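Local coordinates for protein O-methyltransferase, putative (Bacillus cereus, PDB 3DUW) that binds S-adenosyl-L-homocysteine and probably transfers methyl groups from S-adenosylmethionine to hydroxyl groups of its substrates, at residues A141-Q144 against N145-A148; N177-D181 against P182-G186. One frame throughout, in Å; residues are numbered along the deposited sequence.

Contact 1. Residues A141-Q144 against N145-A148; sequences ADKQ and NNPA. With SAH (S-adenosyl-L-homocysteine), chain C.
N145 meets D142 through its backbone: its N donates to D142 O over 3.0 Å. This bond closes the short turn that leads into helix 146-155, and N145 occupies the N-cap position of that helix, though its side chain makes no capping bond. Its CB also packs 3.5 Å from OD2 of D142. The other carboxylate oxygen, OD1, faces the bound S-adenosyl-L-homocysteine, 3.3 Å from its adenine N7, and takes a hydrogen bond from the hydroxyl of Y149. With chi1 at 51°, CG of D142 sits between the backbone N and the carbonyl carbon, which brings the carboxylate to the adenine while the main chain turns away into the helix. D142 thus lines the ligand pocket from the loop that follows a parallel strand of the Rossmann-like sheet.

N146 adds the next backbone bond, its N donating to K143 O over 3.1 Å. Its side chain runs alongside that of K143, pointing the same way, and OD1 rests 3.6 Å from K143 CD. The same OD1 accepts from a water that in turn takes the N-H of A141, a water bridge from the first turn of the helix back to the loop just after the strand. K143, bent at chi2 and chi4, returns its NZ to A141 O at 2.9 Å and forms a salt bridge with D140. P147 then lays its CD 3.6 Å from Q144 O.

The chain passes here from strand 136-139 into helix 146-155. Q144, N146 and P147 pack against helix 182-196, at R183, I187, F190 and R189.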
loop_
_atom_site.group_PDB
_atom_site.type_symbol
_atom_site.label_atom_id
_atom_site.label_comp_id
_atom_site.label_asym_id
_atom_site.label_seq_id
_atom_site.Cartn_x
_atom_site.Cartn_y
_atom_site.Cartn_z
ATOM N N ALA A 141 -3.225 -14.051 -11.144
ATOM C CA ALA A 141 -3.588 -14.925 -12.253
ATOM C C ALA A 141 -5.070 -15.285 -12.174
ATOM O O ALA A 141 -5.924 -14.399 -12.113
ATOM C CB ALA A 141 -2.721 -16.183 -12.219
ATOM N N ASP A 142 -5.377 -16.581 -12.203
ATOM C CA ASP A 142 -6.762 -17.028 -12.098
ATOM C C ASP A 142 -7.066 -17.079 -10.608
ATOM O O ASP A 142 -6.541 -17.917 -9.881
ATOM C CB ASP A 142 -6.947 -18.399 -12.770
ATOM C CG ASP A 142 -5.942 -19.435 -12.303
ATOM O OD1 ASP A 142 -4.746 -19.104 -12.138
ATOM O OD2 ASP A 142 -6.351 -20.604 -12.124
ATOM N N LYS A 143 -7.904 -16.153 -10.159
ATOM C CA LYS A 143 -8.222 -16.046 -8.747
ATOM C C LYS A 143 -8.898 -17.267 -8.134
ATOM O O LYS A 143 -8.863 -17.444 -6.916
ATOM C CB LYS A 143 -9.040 -14.773 -8.501
ATOM C CG LYS A 143 -8.417 -13.511 -9.127
ATOM C CD LYS A 143 -6.924 -13.388 -8.821
ATOM C CE LYS A 143 -6.318 -12.060 -9.303
ATOM N NZ LYS A 143 -6.228 -11.870 -10.785
ATOM N N GLN A 144 -9.501 -18.123 -8.954
ATOM C CA GLN A 144 -10.119 -19.317 -8.390
ATOM C C GLN A 144 -9.050 -20.199 -7.746
ATOM O O GLN A 144 -9.351 -21.008 -6.871
ATOM C CB GLN A 144 -10.897 -20.122 -9.444
ATOM C CG GLN A 144 -10.272 -20.225 -10.814
ATOM C CD GLN A 144 -10.684 -19.082 -11.721
ATOM O OE1 GLN A 144 -10.170 -17.974 -11.610
ATOM N NE2 GLN A 144 -11.625 -19.348 -12.623
ATOM N N ASN A 145 -7.796 -20.022 -8.156
ATOM C CA ASN A 145 -6.697 -20.816 -7.612
ATOM C C ASN A 145 -5.873 -20.111 -6.538
ATOM O O ASN A 145 -4.817 -20.605 -6.142
ATOM C CB ASN A 145 -5.772 -21.278 -8.742
ATOM C CG ASN A 145 -6.117 -22.667 -9.245
ATOM O OD1 ASN A 145 -6.012 -22.951 -10.440
ATOM N ND2 ASN A 145 -6.519 -23.544 -8.332
ATOM N N ASN A 146 -6.348 -18.967 -6.058
ATOM C CA ASN A 146 -5.613 -18.251 -5.026
ATOM C C ASN A 146 -5.292 -19.093 -3.793
ATOM O O ASN A 146 -4.230 -18.933 -3.199
ATOM C CB ASN A 146 -6.359 -16.980 -4.625
ATOM C CG ASN A 146 -5.910 -15.778 -5.429
ATOM O OD1 ASN A 146 -5.605 -15.891 -6.615
ATOM N ND2 ASN A 146 -5.865 -14.618 -4.786
ATOM N N PRO A 147 -6.201 -19.998 -3.384
ATOM C CA PRO A 147 -5.880 -20.811 -2.203
ATOM C C PRO A 147 -4.587 -21.601 -2.415
ATOM O O PRO A 147 -3.694 -21.600 -1.567
ATOM C CB PRO A 147 -7.094 -21.726 -2.075
ATOM C CG PRO A 147 -8.204 -20.871 -2.584
ATOM C CD PRO A 147 -7.595 -20.223 -3.809
ATOM N N ALA A 148 -4.491 -22.268 -3.561
ATOM C CA ALA A 148 -3.314 -23.061 -3.887
ATOM C C ALA A 148 -2.083 -22.181 -4.083
ATOM O O ALA A 148 -0.986 -22.532 -3.644
ATOM C CB ALA A 148 -3.577 -23.897 -5.145
HETATM N N SAH C . -0.492 -9.048 -13.510
HETATM C CA SAH C . -0.517 -8.776 -14.995
HETATM C CB SAH C . -1.792 -9.262 -15.597
HETATM C CG SAH C . -2.105 -10.736 -15.494
HETATM S SD SAH C . -3.848 -11.015 -16.030
HETATM C C SAH C . -0.444 -7.225 -15.196
HETATM O O SAH C . -0.457 -6.498 -14.198
HETATM O OXT SAH C . -0.370 -6.804 -16.405
HETATM C "C5'" SAH C . -4.049 -12.666 -15.494
HETATM C "C4'" SAH C . -3.092 -13.670 -16.300
HETATM O "O4'" SAH C . -3.415 -14.916 -15.687
HETATM C "C3'" SAH C . -3.420 -13.891 -17.770
HETATM O "O3'" SAH C . -2.316 -13.569 -18.620
HETATM C "C2'" SAH C . -3.838 -15.416 -17.804
HETATM O "O2'" SAH C . -3.553 -16.042 -19.046
HETATM C "C1'" SAH C . -3.066 -15.977 -16.627
HETATM N N9 SAH C . -3.475 -17.155 -16.131
HETATM C C8 SAH C . -4.727 -17.714 -15.944
HETATM N N7 SAH C . -4.729 -18.901 -15.423
HETATM C C5 SAH C . -3.358 -19.198 -15.226
HETATM C C6 SAH C . -2.710 -20.366 -14.680
HETATM N N6 SAH C . -3.367 -21.445 -14.236
HETATM N N1 SAH C . -1.340 -20.303 -14.641
HETATM C C2 SAH C . -0.628 -19.224 -15.081
HETATM N N3 SAH C . -1.210 -18.091 -15.611
HETATM C C4 SAH C . -2.574 -18.148 -15.652
HETATM O O HOH W 1 -4.415 -15.781 -9.109
#

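Contact 2. Residues N177-D181 against P182-G186; sequences NTSND and PRVQG
D181 and R183 meet at the start of a helix, where one carboxylate serves both the main chain and a guanidinium group. The D181 side chain begins with CB, which packs 3.6 Å from CG2 of V184. CG is anti to the backbone N (chi1 -169°), a setting that brings the carboxylate within bonding distance of R183 N and its guanidinium, and it lies in the guanidinium plane of R183, at its edge. OD1 accepts two bonds. R183 N reaches it over 2.9 Å from the anti side, the capping bond of D181, which sits at the N-cap position, while R183 NE comes to its syn lone pair over 3.0 Å, almost straight at 173°. OD2, at the tip, takes NH2 of R183 at 2.9 Å and completes a side-on salt bridge. The carboxylate and guanidinium planes are 32° apart, so the two groups are twisted rather than coplanar. A bend at chi3 turns the arginine back to the aspartate.

The carbonyl oxygen of the same residue, D181 O, accepts a well-formed bond from Q185 N and a weak one from V184 N. S179 braces the approach: its OG accepts from D181 N, an ST turn, and also touches CB of V184 at 3.4 Å, while its CB packs against V184 CG1 at 3.6 Å. The serine thus bonds to the aspartate's backbone N and packs on the valine with the same side chain.

This cap lies near the surface, where the long loop after strand 162-166 enters the helix 182-196. V184 also touches E173 of that loop. R183 packs on Q144, ahead of the helix 146-155, and has the like-charged R170 close by.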
loop_
_atom_site.group_PDB
_atom_site.type_symbol
_atom_site.label_atom_id
_atom_site.label_comp_id
_atom_site.label_asym_id
_atom_site.label_seq_id
_atom_site.Cartn_x
_atom_site.Cartn_y
_atom_site.Cartn_z
ATOM N N ASN A 177 -21.201 -14.846 0.083
ATOM C CA ASN A 177 -20.833 -16.245 0.247
ATOM C C ASN A 177 -21.541 -17.171 -0.741
ATOM O O ASN A 177 -21.080 -18.281 -1.001
ATOM C CB ASN A 177 -21.147 -16.697 1.674
ATOM C CG ASN A 177 -22.621 -16.601 1.996
ATOM O OD1 ASN A 177 -23.194 -15.512 2.023
ATOM N ND2 ASN A 177 -23.247 -17.747 2.238
ATOM N N THR A 178 -22.658 -16.711 -1.294
ATOM C CA THR A 178 -23.427 -17.524 -2.235
ATOM C C THR A 178 -23.100 -17.236 -3.700
ATOM O O THR A 178 -23.748 -17.767 -4.600
ATOM C CB THR A 178 -24.943 -17.321 -2.016
ATOM O OG1 THR A 178 -25.669 -18.297 -2.769
ATOM C CG2 THR A 178 -25.366 -15.943 -2.472
ATOM N N SER A 179 -22.086 -16.409 -3.937
ATOM C CA SER A 179 -21.693 -16.052 -5.297
ATOM C C SER A 179 -21.446 -17.254 -6.201
ATOM O O SER A 179 -20.782 -18.212 -5.812
ATOM C CB SER A 179 -20.432 -15.182 -5.276
ATOM O OG SER A 179 -19.968 -14.942 -6.595
ATOM N N ASN A 180 -21.973 -17.177 -7.419
ATOM C CA ASN A 180 -21.817 -18.237 -8.408
ATOM C C ASN A 180 -20.540 -18.021 -9.225
ATOM O O ASN A 180 -20.261 -18.761 -10.168
ATOM C CB ASN A 180 -23.037 -18.261 -9.336
ATOM C CG ASN A 180 -22.974 -19.378 -10.361
ATOM O OD1 ASN A 180 -22.884 -20.555 -10.012
ATOM N ND2 ASN A 180 -23.027 -19.011 -11.638
ATOM N N ASP A 181 -19.767 -17.003 -8.853
ATOM C CA ASP A 181 -18.519 -16.682 -9.546
ATOM C C ASP A 181 -17.365 -17.435 -8.880
ATOM O O ASP A 181 -17.024 -17.168 -7.729
ATOM C CB ASP A 181 -18.262 -15.173 -9.471
ATOM C CG ASP A 181 -17.144 -14.720 -10.389
ATOM O OD1 ASP A 181 -16.205 -15.504 -10.629
ATOM O OD2 ASP A 181 -17.195 -13.562 -10.862
ATOM N N PRO A 182 -16.737 -18.381 -9.599
ATOM C CA PRO A 182 -15.626 -19.138 -9.016
ATOM C C PRO A 182 -14.451 -18.266 -8.569
ATOM O O PRO A 182 -13.675 -18.657 -7.695
ATOM C CB PRO A 182 -15.254 -20.115 -10.131
ATOM C CG PRO A 182 -15.608 -19.359 -11.375
ATOM C CD PRO A 182 -16.944 -18.754 -11.009
ATOM N N ARG A 183 -14.321 -17.087 -9.168
ATOM C CA ARG A 183 -13.246 -16.167 -8.806
ATOM C C ARG A 183 -13.540 -15.551 -7.440
ATOM O O ARG A 183 -12.630 -15.330 -6.634
ATOM C CB ARG A 183 -13.113 -15.081 -9.873
ATOM C CG ARG A 183 -12.716 -15.638 -11.232
ATOM C CD ARG A 183 -12.851 -14.601 -12.324
ATOM N NE ARG A 183 -14.236 -14.169 -12.473
ATOM C CZ ARG A 183 -14.655 -13.310 -13.397
ATOM N NH1 ARG A 183 -13.793 -12.788 -14.259
ATOM N NH2 ARG A 183 -15.935 -12.972 -13.453
ATOM N N VAL A 184 -14.815 -15.277 -7.178
ATOM C CA VAL A 184 -15.222 -14.717 -5.896
ATOM C C VAL A 184 -15.026 -15.775 -4.808
ATOM O O VAL A 184 -14.528 -15.481 -3.723
ATOM C CB VAL A 184 -16.707 -14.270 -5.919
ATOM C CG1 VAL A 184 -17.168 -13.906 -4.514
ATOM C CG2 VAL A 184 -16.871 -13.072 -6.844
ATOM N N GLN A 185 -15.418 -17.013 -5.092
ATOM C CA GLN A 185 -15.248 -18.075 -4.110
ATOM C C GLN A 185 -13.759 -18.295 -3.844
ATOM O O GLN A 185 -13.349 -18.474 -2.699
ATOM C CB GLN A 185 -15.915 -19.369 -4.593
ATOM C CG GLN A 185 -17.433 -19.250 -4.738
ATOM C CD GLN A 185 -18.142 -18.970 -3.419
ATOM O OE1 GLN A 185 -19.292 -18.528 -3.402
ATOM N NE2 GLN A 185 -17.464 -19.237 -2.310
ATOM N N GLY A 186 -12.952 -18.259 -4.900
ATOM C CA GLY A 186 -11.518 -18.437 -4.736
ATOM C C GLY A 186 -10.911 -17.377 -3.832
ATOM O O GLY A 186 -10.062 -17.684 -2.994
#

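How the contacts relate
From the N terminus, contact 1 comes first, turning the chain from the strand 136-139 into the helix 146-155. That helix leads to the strand 162-166, and the loop after it runs into contact 2, which opens the helix 182-196. The two are in series, neither nested nor crossed, and each is a local turn at a helix start. In space they touch, with centres about 12 Å apart: Q144 OE1 packs 3.5 Å from R183 CG, and P147 CD packs 3.6 Å from G186 O. These atom contacts bring the start of helix 146-155, with the turn before it, against the first turn of helix 182-196. Contact 1 reaches the adenine directly; in contact 2 the R183 side chain stays about 9 Å from the ligand at their nearest atoms.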